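Possible translation initiation inhibitor (Rhodopseudomonas palustris, PDB 3LME) is of unknown function but belongs to the YjgF-like superfamily, whose small alpha-beta proteins typically assemble as trimers, as this one does. Local coordinates at residues H35-V40 against L114-I119; R51-F56 against Q94-G99; V74-F79 against A120-T125. The protein carries 1 engineered substitution. One frame throughout, in Å; residues are numbered along the deposited sequence.

Contact 1 (H35-V40 against L114-I119); sequences HGTDRV and LDQGDI. Engineered in segment 35-40: H35 (natural residue Arg).
The loop backbones of 35-40 and 114-119 approach each other most closely at H35 and D118, whose CA atoms are still 7.4 Å apart, and the gap is bridged by side chains. H35, an engineered residue in place of Arg, has the largest share of the buried surface. Its CG lies between the backbone N and the carbonyl carbon (chi1 49°), which swings the imidazole across to the turn 115-118. There ND1 donates to OD2 of D118 over 3.0 Å, a bent bond that reaches the anti side of the carboxylate from outside its plane; ring and carboxylate planes stand 76° apart. The other D118 oxygen, OD1, accepts from the backbone N of I119 at 2.7 Å and also forms a salt bridge with R51 of helix 48-64, so both oxygens are engaged and the carboxylate is fixed in rotation. One loop leaves strand 28-35 and the other leads into strand 120-127 of the YjgF-like fold, near where one subunit meets the next: OD1 of D115 is salt-bridged to R87 of the second subunit, and a sulfate ion lies about 5 Å from the D115 side chain. D115 covers the NE2 end of the imidazole, its CB 3.3 Å from NE2 of H35 and its carbonyl O higher over the same ring face. At the solvent side, Q116 NE2 reaches CG2 of T37 at 4.1 Å.

Contact 2 (R51-F56 against Q94-G99); sequences RIRRMF and QKDIWG
F56, I97 and R53 supply most of the surface buried where helix 48-64 runs beside the end of helix 83-98, and I97 is the residue the other two share. Its CG1 lies beside the backbone N (chi1 -68°) and the chain beyond is extended, so the side chain reaches straight into the groove between F56 and R53. CD1 ends 3.7 Å from CB of F56, and CG1 lies over the centre of one face of the R53 guanidinium, 3.8 Å above its plane. R53 points its CB past the other helix, but a bend at chi2 (51°) folds the chain back so that its flat end covers I97. The charged end is held within its own helix, NE forming a salt bridge to D57. D96 is a looser neighbour: its OD2 is 4.2 Å from NH1 of R53, beyond a salt bridge, and is instead paired with K92. The two helical segments run in roughly the same direction, their axes 11.0 Å apart at closest approach and crossing at -38°. Such a pair of helices, packed side by side against one face of a beta sheet, is the layered alpha-beta arrangement of the YjgF-like fold. Deeper in, the F56 ring meets Q94 and W98. Its CZ lies 3.9 Å from CG of Q94, whose amide plane is nearly parallel to the ring and whose OE1 is hydrogen-bonded to R106. Its CE1 comes up to the edge of the W98 indole at CZ3, 4.1 Å away. The indole is in turn positioned by NE1, hydrogen-bonded to the carbonyl O of K70, and by CG2 of I97 resting against one face near the rim.

Contact 3 (V74-F79 against A120-T125); sequences VRLTVF and AEIDGT
V78 and I122 face each other as a non-hydrogen-bonded pair in the antiparallel register of strands 73-80 and 120-127, flanked by the hydrogen-bonded pairs T77-D123 and F79-E121. T77 N donates to D123 O at 2.9 Å, and E121 N to F79 O at 2.8 Å. At the other end V74 and R75 both face T125, a classic beta bulge in which the bond from V74 N to T125 O is firm (2.8 Å) and that from R75 N to the same oxygen is weak. The side chain of I122 leads from this backbone into the core. Its CB lies 4.1 Å from T77 O; CG1, anti to the backbone N (chi1 -175°), passes the same oxygen at 3.7 Å; CD1 reaches CG2 of V78 at 3.7 Å and CD2 of L76 at 4.2 Å; and the CG2 branch turns to CG of M55 on helix 48-64. L76, V78 and I122 thus share a face, against which M55, F56 and M59 of that helix pack. R75, F79, E121 and D123 point the other way, toward neighbouring subunits. Within the sheet, strand 28-35 borders strand 120-127 on its far edge, and strand 106-110 runs parallel beside strand 73-80.

Contact 3 is the buried core of the three, held by regular backbone bonds between central strands. Contacts 1 and 2 are only partly buried and depend on side chains: contact 1 on a histidine-carboxylate bond between loops, contact 2 on apolar packing between helices with charged groups at its rim. All three share neighbours. Segment 114-119 runs straight into strand 120-127, joining contact 1 to contact 3, and helix 48-64 serves twice, pairing with helix 83-98 in contact 2 and covering one face of the strands of contact 3. Contacts 1 and 3 touch the second subunit, contacts 2 and 3 the third.

Contact 1 (H35-V40 against L114-I119)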
loop_
_atom_site.group_PDB
_atom_site.type_symbol
_atom_site.label_atom_id
_atom_site.label_comp_id
_atom_site.label_asym_id
_atom_site.label_seq_id
_atom_site.Cartn_x
_atom_site.Cartn_y
_atom_site.Cartn_z
ATOM N N HIS A 35 2.967 -0.172 -14.982
ATOM C CA HIS A 35 2.722 1.078 -15.679
ATOM C C HIS A 35 2.465 0.885 -17.151
ATOM O O HIS A 35 2.463 -0.251 -17.631
ATOM C CB HIS A 35 3.747 2.179 -15.352
ATOM C CG HIS A 35 5.163 1.746 -15.460
ATOM N ND1 HIS A 35 5.952 2.057 -16.550
ATOM C CD2 HIS A 35 5.943 1.028 -14.618
ATOM C CE1 HIS A 35 7.156 1.534 -16.385
ATOM N NE2 HIS A 35 7.175 0.895 -15.225
ATOM N N GLY A 36 2.211 1.984 -17.855
ATOM C CA GLY A 36 1.688 1.958 -19.225
ATOM C C GLY A 36 2.718 1.652 -20.292
ATOM O O GLY A 36 2.772 2.331 -21.322
ATOM N N THR A 37 3.532 0.623 -20.060
ATOM C CA THR A 37 4.489 0.165 -21.061
ATOM C C THR A 37 3.871 -0.903 -21.948
ATOM O O THR A 37 2.938 -1.590 -21.530
ATOM C CB THR A 37 5.691 -0.492 -20.421
ATOM O OG1 THR A 37 5.227 -1.540 -19.566
ATOM C CG2 THR A 37 6.491 0.511 -19.642
ATOM N N ASP A 38 4.414 -1.023 -23.163
ATOM C CA ASP A 38 4.079 -2.072 -24.108
ATOM C C ASP A 38 4.798 -3.315 -23.667
ATOM O O ASP A 38 6.004 -3.279 -23.484
ATOM C CB ASP A 38 4.574 -1.655 -25.510
ATOM C CG ASP A 38 4.382 -2.743 -26.598
ATOM O OD1 ASP A 38 4.670 -3.942 -26.354
ATOM O OD2 ASP A 38 3.957 -2.369 -27.718
ATOM N N ARG A 39 4.074 -4.423 -23.547
ATOM C CA ARG A 39 4.654 -5.674 -23.045
ATOM C C ARG A 39 5.838 -6.181 -23.853
ATOM O O ARG A 39 6.714 -6.847 -23.303
ATOM C CB ARG A 39 3.602 -6.783 -22.849
ATOM C CG ARG A 39 2.639 -7.067 -24.001
ATOM C CD ARG A 39 1.979 -8.455 -23.841
ATOM N NE ARG A 39 2.950 -9.531 -23.546
ATOM C CZ ARG A 39 3.623 -10.258 -24.462
ATOM N NH1 ARG A 39 3.467 -10.058 -25.772
ATOM N NH2 ARG A 39 4.473 -11.205 -24.077
ATOM N N VAL A 40 5.866 -5.848 -25.146
ATOM C CA VAL A 40 6.848 -6.396 -26.095
ATOM C C VAL A 40 8.149 -5.612 -26.031
ATOM O O VAL A 40 9.202 -6.185 -25.793
ATOM C CB VAL A 40 6.265 -6.464 -27.550
ATOM C CG1 VAL A 40 7.312 -6.857 -28.576
ATOM C CG2 VAL A 40 5.064 -7.423 -27.620
ATOM N N LEU A 114 8.422 8.463 -10.833
ATOM C CA LEU A 114 7.924 7.079 -10.986
ATOM C C LEU A 114 8.927 6.178 -11.680
ATOM O O LEU A 114 9.885 6.683 -12.263
ATOM C CB LEU A 114 6.589 7.068 -11.758
ATOM C CG LEU A 114 5.415 7.388 -10.847
ATOM C CD1 LEU A 114 4.127 7.391 -11.595
ATOM C CD2 LEU A 114 5.358 6.403 -9.701
ATOM N N ASP A 115 8.713 4.859 -11.627
ATOM C CA ASP A 115 9.377 3.955 -12.591
ATOM C C ASP A 115 9.565 4.759 -13.929
ATOM O O ASP A 115 8.578 5.226 -14.523
ATOM C CB ASP A 115 8.530 2.662 -12.844
ATOM C CG ASP A 115 8.760 1.495 -11.784
ATOM O OD1 ASP A 115 9.416 1.651 -10.708
ATOM O OD2 ASP A 115 8.230 0.382 -12.042
ATOM N N GLN A 116 10.807 4.994 -14.361
ATOM C CA GLN A 116 11.062 5.451 -15.765
ATOM C C GLN A 116 10.669 6.909 -16.170
ATOM O O GLN A 116 10.900 7.332 -17.319
ATOM C CB GLN A 116 10.409 4.439 -16.733
ATOM C CG GLN A 116 10.998 4.304 -18.139
ATOM C CD GLN A 116 10.952 2.843 -18.645
ATOM O OE1 GLN A 116 11.737 1.999 -18.176
ATOM N NE2 GLN A 116 10.043 2.548 -19.596
ATOM N N GLY A 117 10.096 7.675 -15.241
ATOM C CA GLY A 117 9.639 9.038 -15.546
ATOM C C GLY A 117 8.209 9.027 -16.065
ATOM O O GLY A 117 7.725 10.032 -16.603
ATOM N N ASP A 118 7.546 7.873 -15.891
ATOM C CA ASP A 118 6.146 7.661 -16.265
ATOM C C ASP A 118 5.200 8.593 -15.492
ATOM O O ASP A 118 5.580 9.178 -14.470
ATOM C CB ASP A 118 5.756 6.189 -16.043
ATOM C CG ASP A 118 4.689 5.690 -17.044
ATOM O OD1 ASP A 118 3.633 6.351 -17.232
ATOM O OD2 ASP A 118 4.917 4.620 -17.658
ATOM N N ILE A 119 3.976 8.732 -15.992
ATOM C CA ILE A 119 2.970 9.562 -15.342
ATOM C C ILE A 119 2.073 8.856 -14.317
ATOM O O ILE A 119 1.346 9.507 -13.594
ATOM C CB ILE A 119 2.081 10.269 -16.370
ATOM C CG1 ILE A 119 1.090 9.288 -17.014
ATOM C CG2 ILE A 119 2.940 10.979 -17.382
ATOM C CD1 ILE A 119 0.139 9.950 -17.978
#

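Contact 2 (R51-F56 against Q94-G99)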
loop_
_atom_site.group_PDB
_atom_site.type_symbol
_atom_site.label_atom_id
_atom_site.label_comp_id
_atom_site.label_asym_id
_atom_site.label_seq_id
_atom_site.Cartn_x
_atom_site.Cartn_y
_atom_site.Cartn_z
ATOM N N ARG A 51 -1.922 5.729 -22.200
ATOM C CA ARG A 51 -0.931 5.335 -21.188
ATOM C C ARG A 51 -1.560 4.698 -19.974
ATOM O O ARG A 51 -1.132 3.647 -19.520
ATOM C CB ARG A 51 -0.152 6.542 -20.732
ATOM C CG ARG A 51 1.068 6.196 -19.960
ATOM C CD ARG A 51 2.251 5.925 -20.876
ATOM N NE ARG A 51 3.425 6.574 -20.316
ATOM C CZ ARG A 51 3.897 7.752 -20.724
ATOM N NH1 ARG A 51 4.966 8.271 -20.120
ATOM N NH2 ARG A 51 3.328 8.389 -21.744
ATOM N N ILE A 52 -2.587 5.353 -19.455
ATOM C CA ILE A 52 -3.294 4.881 -18.307
ATOM C C ILE A 52 -4.112 3.626 -18.596
ATOM O O ILE A 52 -4.073 2.671 -17.782
ATOM C CB ILE A 52 -4.147 5.989 -17.721
ATOM C CG1 ILE A 52 -3.254 6.913 -16.894
ATOM C CG2 ILE A 52 -5.251 5.406 -16.839
ATOM C CD1 ILE A 52 -3.806 8.271 -16.714
ATOM N N ARG A 53 -4.842 3.602 -19.725
ATOM C CA ARG A 53 -5.566 2.374 -20.137
ATOM C C ARG A 53 -4.584 1.188 -20.182
ATOM O O ARG A 53 -4.869 0.104 -19.653
ATOM C CB ARG A 53 -6.324 2.557 -21.469
ATOM C CG ARG A 53 -7.038 1.300 -22.024
ATOM C CD ARG A 53 -7.941 0.619 -20.956
ATOM N NE ARG A 53 -8.688 -0.598 -21.369
ATOM C CZ ARG A 53 -9.910 -0.598 -21.914
ATOM N NH1 ARG A 53 -10.516 0.549 -22.162
ATOM N NH2 ARG A 53 -10.522 -1.743 -22.220
ATOM N N ARG A 54 -3.406 1.431 -20.739
ATOM C CA ARG A 54 -2.412 0.392 -20.866
ATOM C C ARG A 54 -1.840 -0.057 -19.531
ATOM O O ARG A 54 -1.483 -1.227 -19.368
ATOM C CB ARG A 54 -1.289 0.844 -21.789
ATOM C CG ARG A 54 -0.315 -0.256 -22.196
ATOM C CD ARG A 54 -1.053 -1.257 -23.008
ATOM N NE ARG A 54 -0.131 -1.960 -23.883
ATOM C CZ ARG A 54 0.043 -1.696 -25.173
ATOM N NH1 ARG A 54 -0.637 -0.726 -25.767
ATOM N NH2 ARG A 54 0.924 -2.416 -25.864
ATOM N N MET A 55 -1.725 0.872 -18.585
ATOM C CA MET A 55 -1.329 0.542 -17.216
ATOM C C MET A 55 -2.368 -0.404 -16.608
ATOM O O MET A 55 -2.013 -1.457 -16.058
ATOM C CB MET A 55 -1.190 1.812 -16.392
ATOM C CG MET A 55 -0.906 1.621 -14.895
ATOM S SD MET A 55 -0.845 3.228 -14.078
ATOM C CE MET A 55 -2.602 3.659 -14.076
ATOM N N PHE A 56 -3.650 -0.060 -16.759
ATOM C CA PHE A 56 -4.710 -0.946 -16.276
ATOM C C PHE A 56 -4.730 -2.326 -16.956
ATOM O O PHE A 56 -4.818 -3.358 -16.266
ATOM C CB PHE A 56 -6.053 -0.274 -16.388
ATOM C CG PHE A 56 -6.353 0.643 -15.263
ATOM C CD1 PHE A 56 -6.824 0.153 -14.071
ATOM C CD2 PHE A 56 -6.169 2.009 -15.398
ATOM C CE1 PHE A 56 -7.124 1.012 -13.028
ATOM C CE2 PHE A 56 -6.456 2.900 -14.337
ATOM C CZ PHE A 56 -6.926 2.405 -13.165
ATOM N N GLN A 94 -11.429 4.026 -15.882
ATOM C CA GLN A 94 -12.164 3.102 -15.046
ATOM C C GLN A 94 -13.636 2.998 -15.479
ATOM O O GLN A 94 -14.198 1.918 -15.438
ATOM C CB GLN A 94 -12.014 3.440 -13.569
ATOM C CG GLN A 94 -10.733 2.958 -12.945
ATOM C CD GLN A 94 -10.779 3.010 -11.433
ATOM O OE1 GLN A 94 -10.629 4.071 -10.822
ATOM N NE2 GLN A 94 -10.988 1.861 -10.815
ATOM N N LYS A 95 -14.260 4.094 -15.916
ATOM C CA LYS A 95 -15.611 3.977 -16.501
ATOM C C LYS A 95 -15.601 3.038 -17.709
ATOM O O LYS A 95 -16.550 2.288 -17.938
ATOM C CB LYS A 95 -16.194 5.331 -16.905
ATOM C CG LYS A 95 -17.049 5.975 -15.810
ATOM C CD LYS A 95 -17.499 7.367 -16.211
ATOM C CE LYS A 95 -17.688 8.260 -14.975
ATOM N NZ LYS A 95 -19.102 8.240 -14.409
ATOM N N ASP A 96 -14.512 3.068 -18.470
ATOM C CA ASP A 96 -14.418 2.249 -19.657
ATOM C C ASP A 96 -14.353 0.765 -19.308
ATOM O O ASP A 96 -14.867 -0.084 -20.041
ATOM C CB ASP A 96 -13.173 2.615 -20.456
ATOM C CG ASP A 96 -13.341 3.865 -21.321
ATOM O OD1 ASP A 96 -14.497 4.373 -21.527
ATOM O OD2 ASP A 96 -12.261 4.322 -21.803
ATOM N N ILE A 97 -13.699 0.462 -18.192
ATOM C CA ILE A 97 -13.387 -0.909 -17.852
ATOM C C ILE A 97 -14.499 -1.494 -17.004
ATOM O O ILE A 97 -14.985 -2.586 -17.283
ATOM C CB ILE A 97 -11.980 -1.024 -17.182
ATOM C CG1 ILE A 97 -10.898 -0.687 -18.219
ATOM C CG2 ILE A 97 -11.757 -2.405 -16.572
ATOM C CD1 ILE A 97 -9.487 -0.821 -17.728
ATOM N N TRP A 98 -14.925 -0.743 -16.001
ATOM C CA TRP A 98 -15.853 -1.231 -14.999
ATOM C C TRP A 98 -17.312 -0.881 -15.326
ATOM O O TRP A 98 -18.229 -1.300 -14.629
ATOM C CB TRP A 98 -15.440 -0.715 -13.598
ATOM C CG TRP A 98 -14.448 -1.626 -12.906
ATOM C CD1 TRP A 98 -14.749 -2.698 -12.124
ATOM C CD2 TRP A 98 -13.008 -1.547 -12.944
ATOM N NE1 TRP A 98 -13.596 -3.297 -11.675
ATOM C CE2 TRP A 98 -12.513 -2.618 -12.169
ATOM C CE3 TRP A 98 -12.094 -0.675 -13.548
ATOM C CZ2 TRP A 98 -11.130 -2.842 -11.979
ATOM C CZ3 TRP A 98 -10.724 -0.902 -13.373
ATOM C CH2 TRP A 98 -10.255 -1.983 -12.601
ATOM N N GLY A 99 -17.524 -0.110 -16.378
ATOM C CA GLY A 99 -18.851 0.334 -16.720
ATOM C C GLY A 99 -19.375 1.225 -15.626
ATOM O O GLY A 99 -18.671 2.123 -15.157
#

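Contact 3 (V74-F79 against A120-T125)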
loop_
_atom_site.group_PDB
_atom_site.type_symbol
_atom_site.label_atom_id
_atom_site.label_comp_id
_atom_site.label_asym_id
_atom_site.label_seq_id
_atom_site.Cartn_x
_atom_site.Cartn_y
_atom_site.Cartn_z
ATOM N N VAL A 74 -9.666 -5.933 -4.709
ATOM C CA VAL A 74 -9.994 -5.419 -3.366
ATOM C C VAL A 74 -9.272 -4.129 -3.038
ATOM O O VAL A 74 -9.694 -3.429 -2.134
ATOM C CB VAL A 74 -9.781 -6.426 -2.230
ATOM C CG1 VAL A 74 -10.673 -7.646 -2.425
ATOM C CG2 VAL A 74 -8.352 -6.849 -2.160
ATOM N N ARG A 75 -8.196 -3.803 -3.751
ATOM C CA ARG A 75 -7.577 -2.489 -3.565
ATOM C C ARG A 75 -6.760 -2.053 -4.752
ATOM O O ARG A 75 -5.973 -2.836 -5.282
ATOM C CB ARG A 75 -6.677 -2.437 -2.317
ATOM C CG ARG A 75 -6.176 -1.038 -1.997
ATOM C CD ARG A 75 -5.012 -1.066 -0.985
ATOM N NE ARG A 75 -5.459 -1.509 0.330
ATOM C CZ ARG A 75 -6.290 -0.820 1.107
ATOM N NH1 ARG A 75 -6.671 -1.319 2.280
ATOM N NH2 ARG A 75 -6.751 0.353 0.708
ATOM N N LEU A 76 -6.925 -0.790 -5.131
ATOM C CA LEU A 76 -6.118 -0.187 -6.166
ATOM C C LEU A 76 -5.425 1.032 -5.585
ATOM O O LEU A 76 -6.088 1.908 -5.033
ATOM C CB LEU A 76 -7.003 0.226 -7.339
ATOM C CG LEU A 76 -7.766 -0.875 -8.088
ATOM C CD1 LEU A 76 -8.538 -0.268 -9.221
ATOM C CD2 LEU A 76 -6.806 -1.905 -8.633
ATOM N N THR A 77 -4.098 1.096 -5.672
ATOM C CA THR A 77 -3.397 2.306 -5.254
ATOM C C THR A 77 -2.757 2.928 -6.487
ATOM O O THR A 77 -1.803 2.404 -7.043
ATOM C CB THR A 77 -2.373 2.030 -4.105
ATOM O OG1 THR A 77 -2.950 1.118 -3.148
ATOM C CG2 THR A 77 -1.990 3.330 -3.385
ATOM N N VAL A 78 -3.337 4.018 -6.959
ATOM C CA VAL A 78 -2.803 4.690 -8.129
ATOM C C VAL A 78 -1.908 5.838 -7.690
ATOM O O VAL A 78 -2.344 6.750 -6.970
ATOM C CB VAL A 78 -3.911 5.212 -9.041
ATOM C CG1 VAL A 78 -3.374 5.475 -10.449
ATOM C CG2 VAL A 78 -5.021 4.219 -9.109
ATOM N N PHE A 79 -0.643 5.762 -8.089
ATOM C CA PHE A 79 0.289 6.873 -7.928
ATOM C C PHE A 79 0.445 7.576 -9.273
ATOM O O PHE A 79 0.756 6.959 -10.292
ATOM C CB PHE A 79 1.642 6.370 -7.440
ATOM C CG PHE A 79 1.553 5.401 -6.301
ATOM C CD1 PHE A 79 1.609 5.848 -4.990
ATOM C CD2 PHE A 79 1.418 4.038 -6.538
ATOM C CE1 PHE A 79 1.524 4.961 -3.924
ATOM C CE2 PHE A 79 1.345 3.122 -5.463
ATOM C CZ PHE A 79 1.396 3.600 -4.157
ATOM N N ALA A 120 2.120 7.539 -14.249
ATOM C CA ALA A 120 1.205 6.795 -13.401
ATOM C C ALA A 120 1.695 5.376 -13.207
ATOM O O ALA A 120 2.169 4.739 -14.149
ATOM C CB ALA A 120 -0.200 6.791 -13.982
ATOM N N GLU A 121 1.579 4.890 -11.981
ATOM C CA GLU A 121 1.892 3.512 -11.680
ATOM C C GLU A 121 0.793 3.018 -10.743
ATOM O O GLU A 121 0.238 3.814 -9.984
ATOM C CB GLU A 121 3.254 3.451 -11.018
ATOM C CG GLU A 121 3.795 2.061 -10.789
ATOM C CD GLU A 121 5.281 2.078 -10.496
ATOM O OE1 GLU A 121 5.810 1.046 -10.045
ATOM O OE2 GLU A 121 5.933 3.126 -10.721
ATOM N N ILE A 122 0.455 1.729 -10.814
ATOM C CA ILE A 122 -0.677 1.225 -10.044
ATOM C C ILE A 122 -0.344 -0.046 -9.306
ATOM O O ILE A 122 0.410 -0.839 -9.806
ATOM C CB ILE A 122 -1.981 1.068 -10.913
ATOM C CG1 ILE A 122 -3.187 0.661 -10.052
ATOM C CG2 ILE A 122 -1.812 0.031 -12.029
ATOM C CD1 ILE A 122 -4.528 0.938 -10.693
ATOM N N ASP A 123 -0.903 -0.204 -8.109
ATOM C CA ASP A 123 -0.803 -1.427 -7.297
ATOM C C ASP A 123 -2.162 -2.078 -7.122
ATOM O O ASP A 123 -3.086 -1.448 -6.615
ATOM C CB ASP A 123 -0.298 -1.109 -5.906
ATOM C CG ASP A 123 1.162 -0.820 -5.878
ATOM O OD1 ASP A 123 1.810 -0.977 -6.946
ATOM O OD2 ASP A 123 1.657 -0.437 -4.785
ATOM N N GLY A 124 -2.275 -3.341 -7.514
ATOM C CA GLY A 124 -3.547 -4.016 -7.503
ATOM C C GLY A 124 -3.441 -5.233 -6.648
ATOM O O GLY A 124 -2.439 -5.939 -6.714
ATOM N N THR A 125 -4.479 -5.458 -5.844
ATOM C CA THR A 125 -4.630 -6.632 -4.972
ATOM C C THR A 125 -6.012 -7.248 -5.205
ATOM O O THR A 125 -7.018 -6.551 -5.210
ATOM C CB THR A 125 -4.460 -6.222 -3.506
ATOM O OG1 THR A 125 -3.246 -5.484 -3.390
ATOM C CG2 THR A 125 -4.411 -7.430 -2.581
#